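Local atomic coordinates of putative polysaccharide biosynthesis protein with aminopeptidase-like domain (Clostridium acetobutylicum, PDB entry 3K9T), a protein that may have a role in the biosynthesis of modified polysaccharides, binds one zinc ion per subunit, and is not expected to act as a peptidase despite its aminopeptidase-like domain. Residues Val276-Met281 against Asp407-Ser412; Tyr346-Tyr351 against Glu415-Lys420. All coordinates share one frame; numbering follows the deposited sequence.

How the contacts relate
Both contacts join the aminopeptidase-like domain to the C-terminal permutated winged helix-turn-helix domain, and their centres lie about 9 Å apart. The first segments of both contacts, 276-281 (helix 271-282) and 346-351 (helix 336-355), precede either second segment, 407-412 (helix 405-412) and 415-420 (helix 416-428), the last two helices being successive. Each domain gives two helices, and these pack on each other as well. On one side V279 CG1 meets E348 CG at 3.7 Å and V276 lies against V349; on the other, I419 packs on A409 and S412. The two contacts thus form one continuous interdomain seam, lying away from the zinc site of H190, D196 and H325.

Contact 1 of 2, residues Val276-Met281 against Asp407-Ser412; sequences VEKVLM and DIAYKS
K278 of helix 271-282 lays its aliphatic chain over one face of the Y410 ring, which belongs to helix 405-412 in the winged helix-turn-helix domain. K278 CD sits above the middle of the ring, 4.0 Å from its centroid and 10° off the normal, a CH-pi contact made while the two side chains run past each other in opposite directions. With CG anti to the backbone N (chi1 -166°) and a bend at chi2 (56°), the lysine is carried across the tyrosine to the far helix. Its ammonium lies too far from the ring for more than a weak cation-pi attraction. Two more touches add to the packing: A409 CB against K278 CE at 3.6 Å, and M281 CE obliquely against Y410 CE1.

Among the polar links, K278 NZ donates directly to A409 O at 3.1 Å, approaching from above the carbonyl plane. H282 NE2, M414 O and a water are further partners of this nitrogen, so four neighbours from both domains and solvent have to share its three hydrogens. That water sits so close to Y410 O that its bond there is doubtful. A second water makes a surer bridge, donating to E277 OE1 (2.7 Å) and to Y410 OH (2.8 Å). The tyrosine hydroxyl also hydrogen-bonds K274 O, one turn back on the first helix, while E277 OE2 is engaged by R264 in a salt bridge.

The chemistry implies a joint between domains that relies on a buried lysine, its methylenes covering an aromatic ring and its charge probably stabilised by two carbonyl oxygens, the ring nitrogen of H282 and water.

Contact 2 of 2, residues Tyr346-Tyr351 against Glu415-Lys420; sequences YLEVIY and EFRRIK
R417 lies flat on the ring of Y351, a parallel cation-pi stack joining helix 336-355 of the aminopeptidase-like domain to helix 416-428 of the permutated winged helix-turn-helix domain. The guanidinium and ring planes differ by only 7°, and R417 CZ stands over the ring centre, 3.5 Å from the centroid. Y351 has its CG anti to the backbone N (chi1 175°), which projects the ring from its helix toward the arginine.

While the face of the guanidinium is taken by the tyrosine, its edge meets E348, whose carboxylate is turned 37° from the guanidinium plane. The salt bridge is side-on and bidentate: R417 NE reaches the syn lone pair of E348 OE2 at 2.9 Å in a nearly straight bond, and R417 NH2 donates to E348 OE1 at 3.1 Å. Stack and salt bridge together fix the rotation of the arginine head. Its remaining nitrogen, NH1, bonds N6 and Y421, bringing in the N-terminal helix 5-10.

F416 presents its edge to Y351, with CE2 4.2 Å from Y351 CE1. K420 crosses the end of the tyrosine at about a right angle, with its CE 3.4 Å from Y351 OH; that hydroxyl and K420 NZ share E3 as a partner, and the ammonium also pairs with D424. At the start of helix 416-428, E415 is the N-cap, its OE2 accepting from R417 N at 2.9 Å.

Contact 1 of 2, residues Val276-Met281 against Asp407-Ser412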
ATOM      1  N   VAL A 276       3.639   9.736 -17.779  1.00 20.88           N
ATOM      2  CA  VAL A 276       4.240  10.988 -17.304  1.00 24.83           C
ATOM      3  C   VAL A 276       5.076  10.788 -16.016  1.00 23.98           C
ATOM      4  O   VAL A 276       6.151  11.350 -15.904  1.00 20.24           O
ATOM      5  CB  VAL A 276       3.200  12.139 -17.122  1.00 25.32           C
ATOM      6  CG1 VAL A 276       3.863  13.339 -16.402  1.00 10.27           C
ATOM      7  CG2 VAL A 276       2.612  12.534 -18.509  1.00 19.84           C
ATOM      8  N   GLU A 277       4.612   9.974 -15.069  1.00 24.37           N
ATOM      9  CA  GLU A 277       5.377   9.836 -13.809  1.00 26.32           C
ATOM     10  C   GLU A 277       6.684   9.074 -14.049  1.00 26.26           C
ATOM     11  O   GLU A 277       7.675   9.374 -13.425  1.00 26.07           O
ATOM     12  CB  GLU A 277       4.537   9.212 -12.703  1.00 25.91           C
ATOM     13  CG  GLU A 277       3.315  10.077 -12.312  1.00 32.36           C
ATOM     14  CD  GLU A 277       2.275   9.283 -11.550  1.00 35.65           C
ATOM     15  OE1 GLU A 277       2.678   8.474 -10.690  1.00 33.36           O
ATOM     16  OE2 GLU A 277       1.062   9.460 -11.807  1.00 24.24           O
ATOM     17  N   LYS A 278       6.686   8.152 -15.016  1.00 25.13           N
ATOM     18  CA  LYS A 278       7.880   7.402 -15.372  1.00 24.25           C
ATOM     19  C   LYS A 278       8.911   8.273 -16.078  1.00 23.92           C
ATOM     20  O   LYS A 278      10.120   8.093 -15.868  1.00 22.65           O
ATOM     21  CB  LYS A 278       7.521   6.183 -16.245  1.00 26.84           C
ATOM     22  CG  LYS A 278       8.650   5.138 -16.412  1.00 25.85           C
ATOM     23  CD  LYS A 278       9.167   4.622 -15.058  1.00 28.08           C
ATOM     24  CE  LYS A 278      10.048   3.405 -15.252  1.00 26.21           C
ATOM     25  NZ  LYS A 278      10.970   3.161 -14.123  1.00 23.95           N
ATOM     26  N   VAL A 279       8.453   9.215 -16.910  1.00 24.15           N
ATOM     27  CA  VAL A 279       9.367  10.180 -17.536  1.00 22.17           C
ATOM     28  C   VAL A 279       9.994  11.083 -16.448  1.00 25.53           C
ATOM     29  O   VAL A 279      11.236  11.242 -16.384  1.00 26.79           O
ATOM     30  CB  VAL A 279       8.684  11.009 -18.646  1.00 24.75           C
ATOM     31  CG1 VAL A 279       9.593  12.123 -19.106  1.00 10.50           C
ATOM     32  CG2 VAL A 279       8.226  10.098 -19.870  1.00 17.86           C
ATOM     33  N   LEU A 280       9.165  11.617 -15.552  1.00 26.19           N
ATOM     34  CA  LEU A 280       9.666  12.497 -14.467  1.00 27.10           C
ATOM     35  C   LEU A 280      10.667  11.796 -13.555  1.00 27.64           C
ATOM     36  O   LEU A 280      11.740  12.353 -13.186  1.00 26.50           O
ATOM     37  CB  LEU A 280       8.503  13.054 -13.633  1.00 26.30           C
ATOM     38  CG  LEU A 280       7.569  14.027 -14.397  1.00 25.97           C
ATOM     39  CD1 LEU A 280       6.312  14.286 -13.578  1.00 20.30           C
ATOM     40  CD2 LEU A 280       8.289  15.361 -14.776  1.00 19.25           C
HETATM   41  N   MSE A 281      10.325  10.560 -13.208  1.00 27.40           N
HETATM   42  CA  MSE A 281      11.131   9.750 -12.298  1.00 27.11           C
HETATM   43  C   MSE A 281      12.618   9.659 -12.743  1.00 27.73           C
HETATM   44  O   MSE A 281      13.555   9.665 -11.922  1.00 24.83           O
HETATM   45  CB  MSE A 281      10.497   8.371 -12.230  1.00 27.03           C
HETATM   46  CG  MSE A 281      11.220   7.398 -11.352  1.00 35.81           C
HETATM   47 SE   MSE A 281      10.247   5.707 -11.271  0.75 25.38          SE
HETATM   48  CE  MSE A 281       8.397   6.367 -10.962  1.00 18.26           C
ATOM     49  N   ASP A 407       5.269  -1.306 -18.418  1.00 15.51           N
ATOM     50  CA  ASP A 407       5.133  -2.257 -17.307  1.00 22.45           C
ATOM     51  C   ASP A 407       6.485  -2.794 -16.872  1.00 17.27           C
ATOM     52  O   ASP A 407       6.778  -2.909 -15.676  1.00 28.68           O
ATOM     53  CB  ASP A 407       4.225  -3.427 -17.695  1.00 26.91           C
ATOM     54  CG  ASP A 407       2.746  -3.034 -17.801  1.00 26.23           C
ATOM     55  OD1 ASP A 407       2.301  -2.020 -17.193  1.00 35.55           O
ATOM     56  OD2 ASP A 407       2.018  -3.775 -18.492  1.00 28.48           O
ATOM     57  N   ILE A 408       7.315  -3.100 -17.857  1.00 24.39           N
ATOM     58  CA  ILE A 408       8.616  -3.692 -17.611  1.00 21.14           C
ATOM     59  C   ILE A 408       9.518  -2.597 -17.017  1.00 28.64           C
ATOM     60  O   ILE A 408      10.243  -2.832 -16.035  1.00 20.99           O
ATOM     61  CB  ILE A 408       9.159  -4.368 -18.919  1.00 13.79           C
ATOM     62  CG1 ILE A 408       8.208  -5.489 -19.382  1.00 23.54           C
ATOM     63  CG2 ILE A 408      10.552  -4.954 -18.736  1.00 21.74           C
ATOM     64  CD1 ILE A 408       8.398  -5.895 -20.852  1.00 12.02           C
ATOM     65  N   ALA A 409       9.426  -1.387 -17.560  1.00 19.89           N
ATOM     66  CA  ALA A 409      10.232  -0.286 -17.051  1.00 24.79           C
ATOM     67  C   ALA A 409       9.882  -0.059 -15.588  1.00 33.31           C
ATOM     68  O   ALA A 409      10.771   0.104 -14.757  1.00 11.95           O
ATOM     69  CB  ALA A 409      10.017   0.963 -17.852  1.00 17.16           C
ATOM     70  N   TYR A 410       8.591  -0.057 -15.272  1.00 15.98           N
ATOM     71  CA  TYR A 410       8.160   0.106 -13.874  1.00 24.21           C
ATOM     72  C   TYR A 410       8.651  -1.019 -12.973  1.00 18.61           C
ATOM     73  O   TYR A 410       9.315  -0.736 -11.983  1.00 23.05           O
ATOM     74  CB  TYR A 410       6.644   0.253 -13.723  1.00 16.73           C
ATOM     75  CG  TYR A 410       6.189   1.697 -13.665  1.00 20.65           C
ATOM     76  CD1 TYR A 410       6.224   2.417 -12.482  1.00 24.96           C
ATOM     77  CD2 TYR A 410       5.710   2.335 -14.794  1.00 16.01           C
ATOM     78  CE1 TYR A 410       5.806   3.755 -12.440  1.00 28.39           C
ATOM     79  CE2 TYR A 410       5.277   3.635 -14.761  1.00 21.24           C
ATOM     80  CZ  TYR A 410       5.341   4.357 -13.602  1.00 25.08           C
ATOM     81  OH  TYR A 410       4.896   5.665 -13.623  1.00 22.88           O
ATOM     82  N   LYS A 411       8.346  -2.278 -13.305  1.00 25.61           N
ATOM     83  CA  LYS A 411       8.787  -3.432 -12.469  1.00 13.26           C
ATOM     84  C   LYS A 411      10.323  -3.491 -12.315  1.00 20.68           C
ATOM     85  O   LYS A 411      10.827  -3.739 -11.231  1.00 25.90           O
ATOM     86  CB  LYS A 411       8.247  -4.765 -13.011  1.00 34.38           C
ATOM     87  CG  LYS A 411       8.574  -5.987 -12.152  1.00 26.71           C
ATOM     88  CD  LYS A 411       7.408  -6.439 -11.262  1.00 54.66           C
ATOM     89  CE  LYS A 411       6.706  -7.656 -11.850  1.00 62.66           C
ATOM     90  NZ  LYS A 411       5.455  -7.997 -11.125  1.00 86.37           N
ATOM     91  N   SER A 412      11.051  -3.249 -13.395  1.00 22.48           N
ATOM     92  CA  SER A 412      12.517  -3.263 -13.352  1.00 14.06           C
ATOM     93  C   SER A 412      13.117  -2.048 -12.635  1.00 21.27           C
ATOM     94  O   SER A 412      14.298  -2.028 -12.291  1.00 21.89           O
ATOM     95  CB  SER A 412      13.095  -3.327 -14.797  1.00 20.56           C
ATOM     96  OG  SER A 412      12.932  -2.111 -15.531  1.00 28.89           O
TER
HETATM   97  O   HOH W   1       3.445   5.966 -11.274  1.00 40.87           O
HETATM   98  O   HOH W   2       9.835   1.717 -11.769  1.00 30.05           O

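Contact 2 of 2, residues Tyr346-Tyr351 against Glu415-Lys420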
ATOM      1  N   TYR A 346       7.501  17.134 -22.619  1.00 24.53           N
ATOM      2  CA  TYR A 346       6.329  16.804 -23.400  1.00 35.19           C
ATOM      3  C   TYR A 346       6.734  15.892 -24.546  1.00 19.20           C
ATOM      4  O   TYR A 346       6.051  14.904 -24.813  1.00 27.86           O
ATOM      5  CB  TYR A 346       5.589  18.077 -23.912  1.00 21.08           C
ATOM      6  CG  TYR A 346       4.496  18.601 -22.979  1.00 24.30           C
ATOM      7  CD1 TYR A 346       4.801  19.321 -21.831  1.00 22.51           C
ATOM      8  CD2 TYR A 346       3.147  18.408 -23.276  1.00 22.17           C
ATOM      9  CE1 TYR A 346       3.786  19.810 -21.002  1.00 23.63           C
ATOM     10  CE2 TYR A 346       2.131  18.889 -22.456  1.00 24.28           C
ATOM     11  CZ  TYR A 346       2.447  19.575 -21.316  1.00 24.62           C
ATOM     12  OH  TYR A 346       1.435  20.059 -20.496  1.00 15.44           O
ATOM     13  N   LEU A 347       7.828  16.207 -25.239  1.00 27.53           N
ATOM     14  CA  LEU A 347       8.275  15.344 -26.339  1.00 34.07           C
ATOM     15  C   LEU A 347       8.638  13.925 -25.846  1.00 24.88           C
ATOM     16  O   LEU A 347       8.385  12.925 -26.537  1.00 25.29           O
ATOM     17  CB  LEU A 347       9.451  15.989 -27.095  1.00 23.97           C
ATOM     18  CG  LEU A 347       9.134  17.209 -27.977  1.00 42.14           C
ATOM     19  CD1 LEU A 347      10.334  17.575 -28.817  1.00 17.89           C
ATOM     20  CD2 LEU A 347       7.931  16.937 -28.885  1.00 10.08           C
ATOM     21  N   GLU A 348       9.233  13.843 -24.657  1.00 33.11           N
ATOM     22  CA  GLU A 348       9.631  12.545 -24.080  1.00 26.26           C
ATOM     23  C   GLU A 348       8.396  11.740 -23.700  1.00 23.69           C
ATOM     24  O   GLU A 348       8.353  10.502 -23.837  1.00 19.95           O
ATOM     25  CB  GLU A 348      10.512  12.742 -22.842  1.00 30.29           C
ATOM     26  CG  GLU A 348      11.223  11.455 -22.370  1.00 27.03           C
ATOM     27  CD  GLU A 348      12.122  10.876 -23.426  1.00 26.23           C
ATOM     28  OE1 GLU A 348      12.746  11.675 -24.160  1.00 30.60           O
ATOM     29  OE2 GLU A 348      12.211   9.629 -23.535  1.00 24.76           O
ATOM     30  N   VAL A 349       7.400  12.455 -23.182  1.00 23.28           N
ATOM     31  CA  VAL A 349       6.124  11.849 -22.915  1.00 20.04           C
ATOM     32  C   VAL A 349       5.567  11.245 -24.205  1.00 15.40           C
ATOM     33  O   VAL A 349       5.163  10.078 -24.192  1.00 24.49           O
ATOM     34  CB  VAL A 349       5.158  12.827 -22.261  1.00 29.21           C
ATOM     35  CG1 VAL A 349       3.716  12.313 -22.320  1.00 19.93           C
ATOM     36  CG2 VAL A 349       5.606  13.070 -20.841  1.00 21.36           C
ATOM     37  N   ILE A 350       5.595  12.023 -25.299  1.00 23.02           N
ATOM     38  CA  ILE A 350       5.022  11.614 -26.585  1.00 23.66           C
ATOM     39  C   ILE A 350       5.813  10.457 -27.154  1.00 29.31           C
ATOM     40  O   ILE A 350       5.224   9.486 -27.615  1.00 23.52           O
ATOM     41  CB  ILE A 350       4.906  12.783 -27.599  1.00 26.75           C
ATOM     42  CG1 ILE A 350       3.791  13.753 -27.154  1.00 20.31           C
ATOM     43  CG2 ILE A 350       4.625  12.246 -28.990  1.00 16.54           C
ATOM     44  CD1 ILE A 350       3.704  15.131 -27.909  1.00 16.64           C
ATOM     45  N   TYR A 351       7.138  10.542 -27.089  1.00 23.20           N
ATOM     46  CA  TYR A 351       7.993   9.404 -27.454  1.00 22.69           C
ATOM     47  C   TYR A 351       7.577   8.148 -26.667  1.00 26.40           C
ATOM     48  O   TYR A 351       7.510   7.075 -27.232  1.00 25.60           O
ATOM     49  CB  TYR A 351       9.471   9.720 -27.180  1.00 31.76           C
ATOM     50  CG  TYR A 351      10.439   8.565 -27.411  1.00 18.33           C
ATOM     51  CD1 TYR A 351      10.626   7.561 -26.446  1.00 17.50           C
ATOM     52  CD2 TYR A 351      11.180   8.483 -28.577  1.00 15.42           C
ATOM     53  CE1 TYR A 351      11.515   6.520 -26.663  1.00 23.70           C
ATOM     54  CE2 TYR A 351      12.089   7.436 -28.801  1.00 32.80           C
ATOM     55  CZ  TYR A 351      12.257   6.467 -27.840  1.00 32.52           C
ATOM     56  OH  TYR A 351      13.136   5.435 -28.064  1.00 22.62           O
ATOM     57  N   GLU A 415      14.791   3.018 -16.500  1.00 22.26           N
ATOM     58  CA  GLU A 415      14.337   4.046 -17.385  1.00 30.48           C
ATOM     59  C   GLU A 415      13.706   3.473 -18.677  1.00 26.51           C
ATOM     60  O   GLU A 415      14.143   2.463 -19.221  1.00 25.46           O
ATOM     61  CB  GLU A 415      15.522   4.940 -17.703  1.00 26.31           C
ATOM     62  CG  GLU A 415      15.130   6.271 -18.242  1.00 45.59           C
ATOM     63  CD  GLU A 415      15.357   6.347 -19.686  1.00 69.17           C
ATOM     64  OE1 GLU A 415      16.506   6.036 -20.062  1.00 51.58           O
ATOM     65  OE2 GLU A 415      14.411   6.727 -20.419  1.00 31.26           O
ATOM     66  N   PHE A 416      12.684   4.154 -19.170  1.00 28.22           N
ATOM     67  CA  PHE A 416      11.909   3.646 -20.276  1.00 21.94           C
ATOM     68  C   PHE A 416      12.732   3.411 -21.539  1.00 20.33           C
ATOM     69  O   PHE A 416      12.644   2.345 -22.131  1.00 28.08           O
ATOM     70  CB  PHE A 416      10.707   4.552 -20.577  1.00 22.96           C
ATOM     71  CG  PHE A 416       9.856   4.046 -21.744  1.00 32.82           C
ATOM     72  CD1 PHE A 416       8.891   3.089 -21.558  1.00 18.63           C
ATOM     73  CD2 PHE A 416      10.075   4.505 -23.027  1.00 18.38           C
ATOM     74  CE1 PHE A 416       8.151   2.629 -22.623  1.00 26.85           C
ATOM     75  CE2 PHE A 416       9.348   4.042 -24.096  1.00 40.95           C
ATOM     76  CZ  PHE A 416       8.399   3.103 -23.904  1.00 19.89           C
ATOM     77  N   ARG A 417      13.535   4.378 -21.967  1.00 19.28           N
ATOM     78  CA  ARG A 417      14.334   4.159 -23.171  1.00 30.91           C
ATOM     79  C   ARG A 417      15.266   2.952 -23.096  1.00 14.78           C
ATOM     80  O   ARG A 417      15.529   2.316 -24.094  1.00 23.02           O
ATOM     81  CB  ARG A 417      15.115   5.393 -23.545  1.00 21.96           C
ATOM     82  CG  ARG A 417      14.237   6.531 -24.008  1.00 23.99           C
ATOM     83  CD  ARG A 417      14.943   7.340 -25.034  1.00 29.75           C
ATOM     84  NE  ARG A 417      14.215   8.552 -25.382  1.00 29.87           N
ATOM     85  CZ  ARG A 417      14.292   9.156 -26.566  1.00 23.70           C
ATOM     86  NH1 ARG A 417      15.046   8.645 -27.547  1.00 40.50           N
ATOM     87  NH2 ARG A 417      13.603  10.274 -26.774  1.00 37.88           N
ATOM     88  N   ARG A 418      15.765   2.639 -21.912  1.00 29.34           N
ATOM     89  CA  ARG A 418      16.633   1.470 -21.741  1.00 20.44           C
ATOM     90  C   ARG A 418      15.910   0.166 -22.090  1.00 16.19           C
ATOM     91  O   ARG A 418      16.444  -0.742 -22.748  1.00 21.37           O
ATOM     92  CB  ARG A 418      17.064   1.406 -20.296  1.00 23.61           C
ATOM     93  CG  ARG A 418      18.312   0.680 -20.094  1.00 48.85           C
ATOM     94  CD  ARG A 418      18.769   0.830 -18.682  1.00 36.41           C
ATOM     95  NE  ARG A 418      19.656  -0.271 -18.400  1.00 81.50           N
ATOM     96  CZ  ARG A 418      19.963  -0.701 -17.193  1.00 43.12           C
ATOM     97  NH1 ARG A 418      19.439  -0.109 -16.134  1.00 42.30           N
ATOM     98  NH2 ARG A 418      20.801  -1.738 -17.061  1.00 37.50           N
ATOM     99  N   ILE A 419      14.673   0.098 -21.631  1.00 23.66           N
ATOM    100  CA  ILE A 419      13.808  -1.012 -21.921  1.00 20.06           C
ATOM    101  C   ILE A 419      13.485  -1.042 -23.411  1.00 26.04           C
ATOM    102  O   ILE A 419      13.546  -2.086 -24.021  1.00 20.89           O
ATOM    103  CB  ILE A 419      12.552  -0.939 -21.047  1.00 14.18           C
ATOM    104  CG1 ILE A 419      12.967  -1.006 -19.550  1.00 33.86           C
ATOM    105  CG2 ILE A 419      11.575  -2.014 -21.449  1.00 18.81           C
ATOM    106  CD1 ILE A 419      13.863  -2.158 -19.186  1.00 12.94           C
ATOM    107  N   LYS A 420      13.205   0.120 -23.990  1.00 23.02           N
ATOM    108  CA  LYS A 420      12.811   0.233 -25.389  1.00 28.48           C
ATOM    109  C   LYS A 420      13.898  -0.239 -26.336  1.00 20.34           C
ATOM    110  O   LYS A 420      13.661  -1.022 -27.269  1.00 22.20           O
ATOM    111  CB  LYS A 420      12.459   1.697 -25.688  1.00 22.69           C
ATOM    112  CG  LYS A 420      11.725   1.925 -26.999  1.00 23.71           C
ATOM    113  CD  LYS A 420      12.673   2.052 -28.192  1.00 26.30           C
ATOM    114  CE  LYS A 420      11.941   2.552 -29.426  1.00 29.62           C
ATOM    115  NZ  LYS A 420      12.787   2.459 -30.642  1.00 23.33           N
TER